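Local coordinates for protein glutathione S-transferase-3 (Necator americanus, PDB 3W8S) that probably conjugates glutathione to electrophilic halide-bearing compounds, releasing a halide ion, as expected of a sigma-class detoxifying enzyme, at residues 15-20 / 156-161; 164-169 / 199-204. All coordinates share one frame; numbering follows the deposited sequence.

In the fold
From the N terminus, the chain forms strand 4-9 and then helix 16-25, where interaction 1 opens. The rest of the thioredoxin-like domain and much of the helical domain intervene before residues 156-161 of helix 155-170 close this long loop across the domain boundary. Interaction 2 opens a few residues farther along the same helix, at 164-169, and closes at 199-204, where helix 192-200 runs out; its short loop includes helix 179-189 and stays within the C-terminal domain. The two contacts therefore follow in series, neither nested nor crossed. A salt bridge from Glu16 to Arg201 joins them, tying the C-terminal segment back to the N-terminal domain.

Interaction 1 of 2, residues 15-20 / 156-161; sequences AEIIRQ and ADLYLA
Ile17 packs against Leu158 and Tyr159 at the buried interface of the two-domain glutathione transferase fold, where helix 16-25 of the thioredoxin-like domain meets helix 155-170 of the all-helical domain. The short helical segments run at 128° to each other. Asp157 belongs to the start of helix 155-170, where its carboxylate OD2 bonds to the backbone N of Thr154, as the N3 residue of an N-capping box does; an aspartate suits that place because it can reach back to the helix start. Leu158 comes next, a branched apolar residue suited to packing against Ile17. Its CB lies 4.0 Å from Ile17 CG2, while Ile17 CD1 comes to within 3.6 Å of Leu158 O. That carbonyl also takes part in a polar bridge: water 2 donates to Leu158 O at 2.8 Å and to Gln20 OE1 at 2.9 Å. The other end of the Gln20 amide is held too, NE2 donating to Glu16 OE2 and bonding to Glu162 OE1, which fixes the flip of the amide and leaves OE1 facing the water. Tyr159 then turns a ring face to Ile17. With chi1 at -63°, Ile17 CG1 stands beside its own backbone N and comes over that face, 3.5 Å from the centroid of the Tyr159 ring and 19° off the normal, a CH-pi contact. The fit is tight, with CG1 of Ile17 only 3.3 Å from CD1 of Tyr159. The same ring stacks with Phe65, next to the glutathione-binding Ser64. A tyrosine serves here because its ring offers an apolar face to Ile17 while its hydroxyl stays polar: Tyr159 OH is 3.0 Å from water 1, which accepts from Ile18 N at 3.2 Å.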
ATOM      1  N   ALA A  15       5.515   9.543   8.834  1.00 12.89           N
ATOM      2  CA  ALA A  15       6.710  10.093   8.186  1.00  9.88           C
ATOM      3  C   ALA A  15       7.978   9.461   8.711  1.00  9.92           C
ATOM      4  O   ALA A  15       9.043   9.654   8.122  1.00  9.39           O
ATOM      5  CB  ALA A  15       6.793  11.603   8.422  1.00  9.46           C
ATOM      6  N   GLU A  16       7.927   8.806   9.870  1.00  9.76           N
ATOM      7  CA  GLU A  16       9.193   8.563  10.642  1.00 10.22           C
ATOM      8  C   GLU A  16      10.162   7.628   9.915  1.00 10.81           C
ATOM      9  O   GLU A  16      11.361   7.815   9.974  1.00 11.72           O
ATOM     10  CB  GLU A  16       8.809   7.949  11.999  1.00  9.91           C
ATOM     11  CG  GLU A  16       9.946   7.637  12.970  1.00  9.71           C
ATOM     12  CD  GLU A  16      10.924   8.796  13.226  1.00 11.13           C
ATOM     13  OE1 GLU A  16      10.564   9.974  13.114  1.00 10.26           O
ATOM     14  OE2 GLU A  16      12.091   8.478  13.598  1.00 12.00           O
ATOM     15  N   ILE A  17       9.648   6.596   9.222  1.00 10.52           N
ATOM     16  CA  ILE A  17      10.576   5.684   8.499  1.00 10.40           C
ATOM     17  C   ILE A  17      11.308   6.385   7.357  1.00  9.64           C
ATOM     18  O   ILE A  17      12.502   6.145   7.097  1.00  9.39           O
ATOM     19  CB  ILE A  17       9.862   4.410   7.960  1.00 10.81           C
ATOM     20  CG1 ILE A  17       9.316   3.569   9.133  1.00 11.71           C
ATOM     21  CG2 ILE A  17      10.808   3.560   7.110  1.00 10.41           C
ATOM     22  CD1 ILE A  17      10.030   3.534  10.481  1.00 12.73           C
ATOM     23  N   ILE A  18      10.589   7.276   6.673  1.00  9.43           N
ATOM     24  CA  ILE A  18      11.217   8.084   5.630  1.00  9.19           C
ATOM     25  C   ILE A  18      12.413   8.878   6.249  1.00  9.70           C
ATOM     26  O   ILE A  18      13.499   8.911   5.645  1.00  9.52           O
ATOM     27  CB  ILE A  18      10.214   9.070   5.004  1.00  9.19           C
ATOM     28  CG1 ILE A  18       9.092   8.287   4.229  1.00  9.50           C
ATOM     29  CG2 ILE A  18      10.915  10.056   4.055  1.00  9.85           C
ATOM     30  CD1 ILE A  18       7.758   9.058   4.207  1.00  9.11           C
ATOM     31  N   ARG A  19      12.214   9.511   7.423  1.00  9.28           N
ATOM     32  CA  ARG A  19      13.315  10.241   8.130  1.00  9.60           C
ATOM     33  C   ARG A  19      14.478   9.319   8.445  1.00  9.87           C
ATOM     34  O   ARG A  19      15.670   9.688   8.246  1.00  8.69           O
ATOM     35  CB  ARG A  19      12.763  10.796   9.451  1.00  9.20           C
ATOM     36  CG  ARG A  19      11.658  11.824   9.208  1.00  8.49           C
ATOM     37  CD  ARG A  19      11.379  12.529  10.515  1.00  8.82           C
ATOM     38  NE  ARG A  19      10.220  13.465  10.452  1.00  9.36           N
ATOM     39  CZ  ARG A  19       9.030  13.267  11.062  1.00 10.37           C
ATOM     40  NH1 ARG A  19       8.776  12.123  11.735  1.00 10.13           N
ATOM     41  NH2 ARG A  19       8.048  14.226  10.920  1.00 10.39           N
ATOM     42  N   GLN A  20      14.146   8.101   8.901  1.00 10.26           N
ATOM     43  CA  GLN A  20      15.221   7.148   9.255  1.00 10.73           C
ATOM     44  C   GLN A  20      16.009   6.660   8.027  1.00 11.57           C
ATOM     45  O   GLN A  20      17.221   6.349   8.147  1.00 11.00           O
ATOM     46  CB  GLN A  20      14.669   5.955  10.020  1.00 12.18           C
ATOM     47  CG  GLN A  20      14.033   6.411  11.318  1.00 11.68           C
ATOM     48  CD  GLN A  20      13.502   5.276  12.154  1.00 13.24           C
ATOM     49  OE1 GLN A  20      13.662   4.118  11.769  1.00 12.83           O
ATOM     50  NE2 GLN A  20      12.914   5.595  13.355  1.00 12.03           N
ATOM     51  N   ALA A 156      11.657  -2.501   5.185  1.00  9.97           N
ATOM     52  CA  ALA A 156      10.723  -3.362   5.917  1.00  9.70           C
ATOM     53  C   ALA A 156      11.196  -3.569   7.375  1.00  9.79           C
ATOM     54  O   ALA A 156      10.372  -3.544   8.283  1.00  8.84           O
ATOM     55  CB  ALA A 156      10.518  -4.729   5.213  1.00  8.68           C
ATOM     56  N   ASP A 157      12.504  -3.786   7.582  1.00 10.50           N
ATOM     57  CA  ASP A 157      13.082  -3.958   8.940  1.00 11.84           C
ATOM     58  C   ASP A 157      12.770  -2.689   9.749  1.00 12.25           C
ATOM     59  O   ASP A 157      12.372  -2.711  10.954  1.00 11.37           O
ATOM     60  CB  ASP A 157      14.620  -4.134   8.833  1.00 12.06           C
ATOM     61  CG  ASP A 157      14.979  -5.429   8.226  1.00 12.66           C
ATOM     62  OD1 ASP A 157      14.527  -6.453   8.801  1.00 12.54           O
ATOM     63  OD2 ASP A 157      15.720  -5.500   7.179  1.00 13.49           O
ATOM     64  N   LEU A 158      12.887  -1.559   9.076  1.00 10.86           N
ATOM     65  CA  LEU A 158      12.728  -0.293   9.842  1.00 11.18           C
ATOM     66  C   LEU A 158      11.263  -0.154  10.346  1.00 11.60           C
ATOM     67  O   LEU A 158      11.068   0.258  11.485  1.00 12.21           O
ATOM     68  CB  LEU A 158      13.112   0.948   8.975  1.00 10.49           C
ATOM     69  CG  LEU A 158      14.569   1.003   8.485  1.00 11.66           C
ATOM     70  CD1 LEU A 158      14.680   2.222   7.535  1.00 11.06           C
ATOM     71  CD2 LEU A 158      15.481   1.244   9.729  1.00 10.24           C
ATOM     72  N   TYR A 159      10.242  -0.403   9.497  1.00 10.69           N
ATOM     73  CA  TYR A 159       8.821  -0.284   9.949  1.00 11.31           C
ATOM     74  C   TYR A 159       8.569  -1.226  11.156  1.00 11.69           C
ATOM     75  O   TYR A 159       7.902  -0.848  12.144  1.00 10.72           O
ATOM     76  CB  TYR A 159       7.794  -0.606   8.804  1.00 11.43           C
ATOM     77  CG  TYR A 159       7.503   0.607   7.892  1.00 13.29           C
ATOM     78  CD1 TYR A 159       6.720   1.670   8.358  1.00 13.53           C
ATOM     79  CD2 TYR A 159       8.015   0.714   6.561  1.00 14.03           C
ATOM     80  CE1 TYR A 159       6.425   2.795   7.545  1.00 13.08           C
ATOM     81  CE2 TYR A 159       7.717   1.881   5.751  1.00 13.82           C
ATOM     82  CZ  TYR A 159       6.930   2.899   6.266  1.00 14.65           C
ATOM     83  OH  TYR A 159       6.574   4.083   5.567  1.00 16.25           O
ATOM     84  N   LEU A 160       9.057  -2.461  11.060  1.00 11.13           N
ATOM     85  CA  LEU A 160       8.730  -3.454  12.089  1.00 11.77           C
ATOM     86  C   LEU A 160       9.399  -3.074  13.403  1.00 12.38           C
ATOM     87  O   LEU A 160       8.718  -2.988  14.426  1.00 12.26           O
ATOM     88  CB  LEU A 160       9.179  -4.879  11.649  1.00 11.91           C
ATOM     89  CG  LEU A 160       9.089  -5.988  12.708  1.00 13.40           C
ATOM     90  CD1 LEU A 160       7.637  -6.176  13.228  1.00 11.94           C
ATOM     91  CD2 LEU A 160       9.683  -7.290  12.219  1.00 11.11           C
ATOM     92  N   ALA A 161      10.713  -2.779  13.387  1.00 11.79           N
ATOM     93  CA  ALA A 161      11.434  -2.436  14.638  1.00 12.96           C
ATOM     94  C   ALA A 161      10.872  -1.186  15.313  1.00 12.73           C
ATOM     95  O   ALA A 161      10.785  -1.090  16.542  1.00 13.68           O
ATOM     96  CB  ALA A 161      12.928  -2.222  14.313  1.00 13.96           C
TER
HETATM   97  O   HOH W   1       7.504   6.547   6.936  1.00 13.72           O
HETATM   98  O   HOH W   2      13.329   1.372  12.775  1.00 13.82           O

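Interaction 2 of 2, residues 164-169 / 199-204; sequences ASEFAK and ETRPET. With SO4 (sulfate ion), chain C.
Arg201 and Glu166 form the salt bridge that joins the two segments, with Arg201 NH2 2.9 Å from Glu166 OE2. The oxygen lies near the guanidinium plane, but the bond is weak, its N-H...O angle 128°, and the carboxylate is turned 66° from the guanidinium. Arg201 CG sits between the backbone N and the carbonyl carbon (chi1 69°), and the chain then runs extended to NE, carrying the guanidinium out to Glu166. A sulfate, probably from the crystallisation liquor, takes straighter bonds: Arg201 NE donates to O1 at 2.8 Å, and Arg201 NH2 to O3 at 2.9 Å. Lys169 NZ reaches the same sulfate O3 at 2.9 Å and grips Glu166 OE1 at 2.8 Å on its syn side. Glutamate suits this place: OE1 can meet Lys169 while OE2 meets Arg201. Farther out, Arg201 NH1 bridges to Glu16 and Glu162, while Arg189 of helix 179-189 adds a further salt bridge to Glu166 OE2. Beyond these bonds contact is slight: Arg201 CG lies 3.4 Å from sulfate O1. Glu166, Lys169 and Arg201 make a salt-bridge network linking helix 155-170 to the chain leaving helix 192-200 in the transferase's helical C-terminal domain.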
ATOM      1  N   ALA A 164       7.354  -2.094  16.739  1.00 16.31           N
ATOM      2  CA  ALA A 164       7.526  -2.984  17.930  1.00 16.66           C
ATOM      3  C   ALA A 164       8.153  -2.164  19.125  1.00 17.94           C
ATOM      4  O   ALA A 164       7.624  -2.197  20.255  1.00 17.14           O
ATOM      5  CB  ALA A 164       8.406  -4.208  17.565  1.00 15.57           C
ATOM      6  N   SER A 165       9.219  -1.373  18.872  1.00 15.76           N
ATOM      7  CA  SER A 165       9.875  -0.669  19.981  1.00 15.47           C
ATOM      8  C   SER A 165       8.970   0.378  20.593  1.00 16.54           C
ATOM      9  O   SER A 165       8.939   0.537  21.811  1.00 17.27           O
ATOM     10  CB  SER A 165      11.217  -0.072  19.566  1.00 15.04           C
ATOM     11  OG  SER A 165      12.004  -1.157  19.086  1.00 15.57           O
ATOM     12  N   GLU A 166       8.212   1.071  19.767  1.00 14.50           N
ATOM     13  CA  GLU A 166       7.356   2.103  20.276  1.00 16.18           C
ATOM     14  C   GLU A 166       6.165   1.575  21.048  1.00 18.21           C
ATOM     15  O   GLU A 166       5.849   2.097  22.139  1.00 20.82           O
ATOM     16  CB  GLU A 166       6.880   3.051  19.131  1.00 18.34           C
ATOM     17  CG  GLU A 166       8.074   3.896  18.593  1.00 20.55           C
ATOM     18  CD  GLU A 166       8.698   4.830  19.660  1.00 24.78           C
ATOM     19  OE1 GLU A 166       7.902   5.407  20.442  1.00 24.10           O
ATOM     20  OE2 GLU A 166       9.968   4.980  19.725  1.00 24.02           O
ATOM     21  N   PHE A 167       5.465   0.603  20.476  1.00 18.77           N
ATOM     22  CA  PHE A 167       4.333  -0.040  21.200  1.00 22.37           C
ATOM     23  C   PHE A 167       4.804  -0.672  22.504  1.00 21.72           C
ATOM     24  O   PHE A 167       4.051  -0.712  23.478  1.00 20.40           O
ATOM     25  CB  PHE A 167       3.603  -1.080  20.321  1.00 25.12           C
ATOM     26  CG  PHE A 167       2.831  -0.478  19.168  1.00 28.33           C
ATOM     27  CD1 PHE A 167       1.994   0.629  19.354  1.00 37.51           C
ATOM     28  CD2 PHE A 167       2.887  -1.052  17.893  1.00 35.71           C
ATOM     29  CE1 PHE A 167       1.281   1.194  18.273  1.00 40.56           C
ATOM     30  CE2 PHE A 167       2.183  -0.513  16.822  1.00 34.72           C
ATOM     31  CZ  PHE A 167       1.392   0.623  17.003  1.00 39.25           C
ATOM     32  N   ALA A 168       6.066  -1.112  22.550  1.00 21.30           N
ATOM     33  CA  ALA A 168       6.607  -1.745  23.757  1.00 22.99           C
ATOM     34  C   ALA A 168       6.609  -0.780  24.935  1.00 27.57           C
ATOM     35  O   ALA A 168       6.569  -1.235  26.075  1.00 27.17           O
ATOM     36  CB  ALA A 168       8.024  -2.295  23.562  1.00 18.78           C
ATOM     37  N   LYS A 169       6.615   0.530  24.662  1.00 24.99           N
ATOM     38  CA  LYS A 169       6.720   1.505  25.755  1.00 28.92           C
ATOM     39  C   LYS A 169       5.537   1.422  26.705  1.00 28.67           C
ATOM     40  O   LYS A 169       5.733   1.410  27.897  1.00 30.54           O
ATOM     41  CB  LYS A 169       6.927   2.927  25.237  1.00 28.98           C
ATOM     42  CG  LYS A 169       8.364   3.154  24.738  1.00 29.53           C
ATOM     43  CD  LYS A 169       8.350   4.380  23.823  1.00 35.69           C
ATOM     44  CE  LYS A 169       9.736   4.999  23.552  1.00 35.92           C
ATOM     45  NZ  LYS A 169       9.487   6.196  22.620  1.00 36.15           N
ATOM     46  N   GLU A 199      17.840   9.091  19.784  1.00 16.63           N
ATOM     47  CA  GLU A 199      18.151  10.005  20.913  1.00 20.34           C
ATOM     48  C   GLU A 199      17.928  11.476  20.545  1.00 20.92           C
ATOM     49  O   GLU A 199      17.490  12.253  21.358  1.00 20.88           O
ATOM     50  CB  GLU A 199      19.630   9.892  21.289  1.00 23.58           C
ATOM     51  CG  GLU A 199      20.007   8.453  21.611  1.00 34.10           C
ATOM     52  CD  GLU A 199      21.520   8.207  21.659  1.00 45.61           C
ATOM     53  OE1 GLU A 199      22.319   9.171  21.413  1.00 55.09           O
ATOM     54  OE2 GLU A 199      21.894   7.043  21.973  1.00 43.96           O
ATOM     55  N   THR A 200      18.208  11.846  19.311  1.00 17.43           N
ATOM     56  CA  THR A 200      18.272  13.276  19.000  1.00 20.86           C
ATOM     57  C   THR A 200      16.940  13.856  18.475  1.00 17.36           C
ATOM     58  O   THR A 200      16.741  15.088  18.505  1.00 14.65           O
ATOM     59  CB  THR A 200      19.369  13.492  17.930  1.00 23.63           C
ATOM     60  OG1 THR A 200      20.562  12.826  18.382  1.00 32.05           O
ATOM     61  CG2 THR A 200      19.679  14.914  17.789  1.00 27.61           C
ATOM     62  N   ARG A 201      16.074  12.997  17.897  1.00 13.65           N
ATOM     63  CA  ARG A 201      14.855  13.479  17.231  1.00 12.75           C
ATOM     64  C   ARG A 201      13.914  14.224  18.231  1.00 12.29           C
ATOM     65  O   ARG A 201      14.002  14.007  19.400  1.00 14.11           O
ATOM     66  CB  ARG A 201      14.110  12.265  16.589  1.00 12.67           C
ATOM     67  CG  ARG A 201      13.514  11.322  17.668  1.00 10.85           C
ATOM     68  CD  ARG A 201      12.989  10.040  17.003  1.00 12.55           C
ATOM     69  NE  ARG A 201      12.490   9.045  17.939  1.00 11.17           N
ATOM     70  CZ  ARG A 201      11.926   7.879  17.597  1.00 13.08           C
ATOM     71  NH1 ARG A 201      11.747   7.481  16.309  1.00 11.58           N
ATOM     72  NH2 ARG A 201      11.531   7.124  18.568  1.00 12.93           N
ATOM     73  N   PRO A 202      12.986  15.051  17.745  1.00 11.92           N
ATOM     74  CA  PRO A 202      12.066  15.739  18.608  1.00 13.29           C
ATOM     75  C   PRO A 202      11.226  14.715  19.348  1.00 15.15           C
ATOM     76  O   PRO A 202      10.863  13.636  18.785  1.00 14.63           O
ATOM     77  CB  PRO A 202      11.144  16.486  17.629  1.00 12.94           C
ATOM     78  CG  PRO A 202      11.980  16.703  16.431  1.00 12.70           C
ATOM     79  CD  PRO A 202      12.907  15.532  16.341  1.00 11.89           C
ATOM     80  N   GLU A 203      10.922  15.026  20.598  1.00 14.40           N
ATOM     81  CA  GLU A 203      10.295  14.053  21.436  1.00 17.13           C
ATOM     82  C   GLU A 203       8.810  14.377  21.329  1.00 16.98           C
ATOM     83  O   GLU A 203       8.407  15.440  21.743  1.00 17.08           O
ATOM     84  CB  GLU A 203      10.855  14.179  22.846  1.00 20.02           C
ATOM     85  CG  GLU A 203      10.180  13.300  23.910  1.00 28.32           C
ATOM     86  CD  GLU A 203      10.700  13.619  25.330  1.00 35.25           C
ATOM     87  OE1 GLU A 203      11.665  14.392  25.484  1.00 34.31           O
ATOM     88  OE2 GLU A 203      10.168  13.077  26.304  1.00 39.42           O
ATOM     89  N   THR A 204       8.024  13.516  20.676  1.00 15.99           N
ATOM     90  CA  THR A 204       6.570  13.794  20.502  1.00 17.09           C
ATOM     91  C   THR A 204       5.755  12.594  20.976  1.00 18.86           C
ATOM     92  O   THR A 204       6.249  11.504  21.011  1.00 16.11           O
ATOM     93  CB  THR A 204       6.197  14.030  19.003  1.00 16.48           C
ATOM     94  OG1 THR A 204       6.693  12.902  18.260  1.00 15.11           O
ATOM     95  CG2 THR A 204       6.881  15.337  18.471  1.00 15.12           C
TER
HETATM   96  S   SO4 C 302      11.718   9.290  21.722  1.00 35.39           S
HETATM   97  O1  SO4 C 302      12.220  10.060  20.568  1.00 30.98           O
HETATM   98  O2  SO4 C 302      10.409   9.842  22.097  1.00 37.34           O
HETATM   99  O3  SO4 C 302      11.575   7.814  21.415  1.00 34.14           O
HETATM  100  O4  SO4 C 302      12.653   9.482  22.847  1.00 43.89           O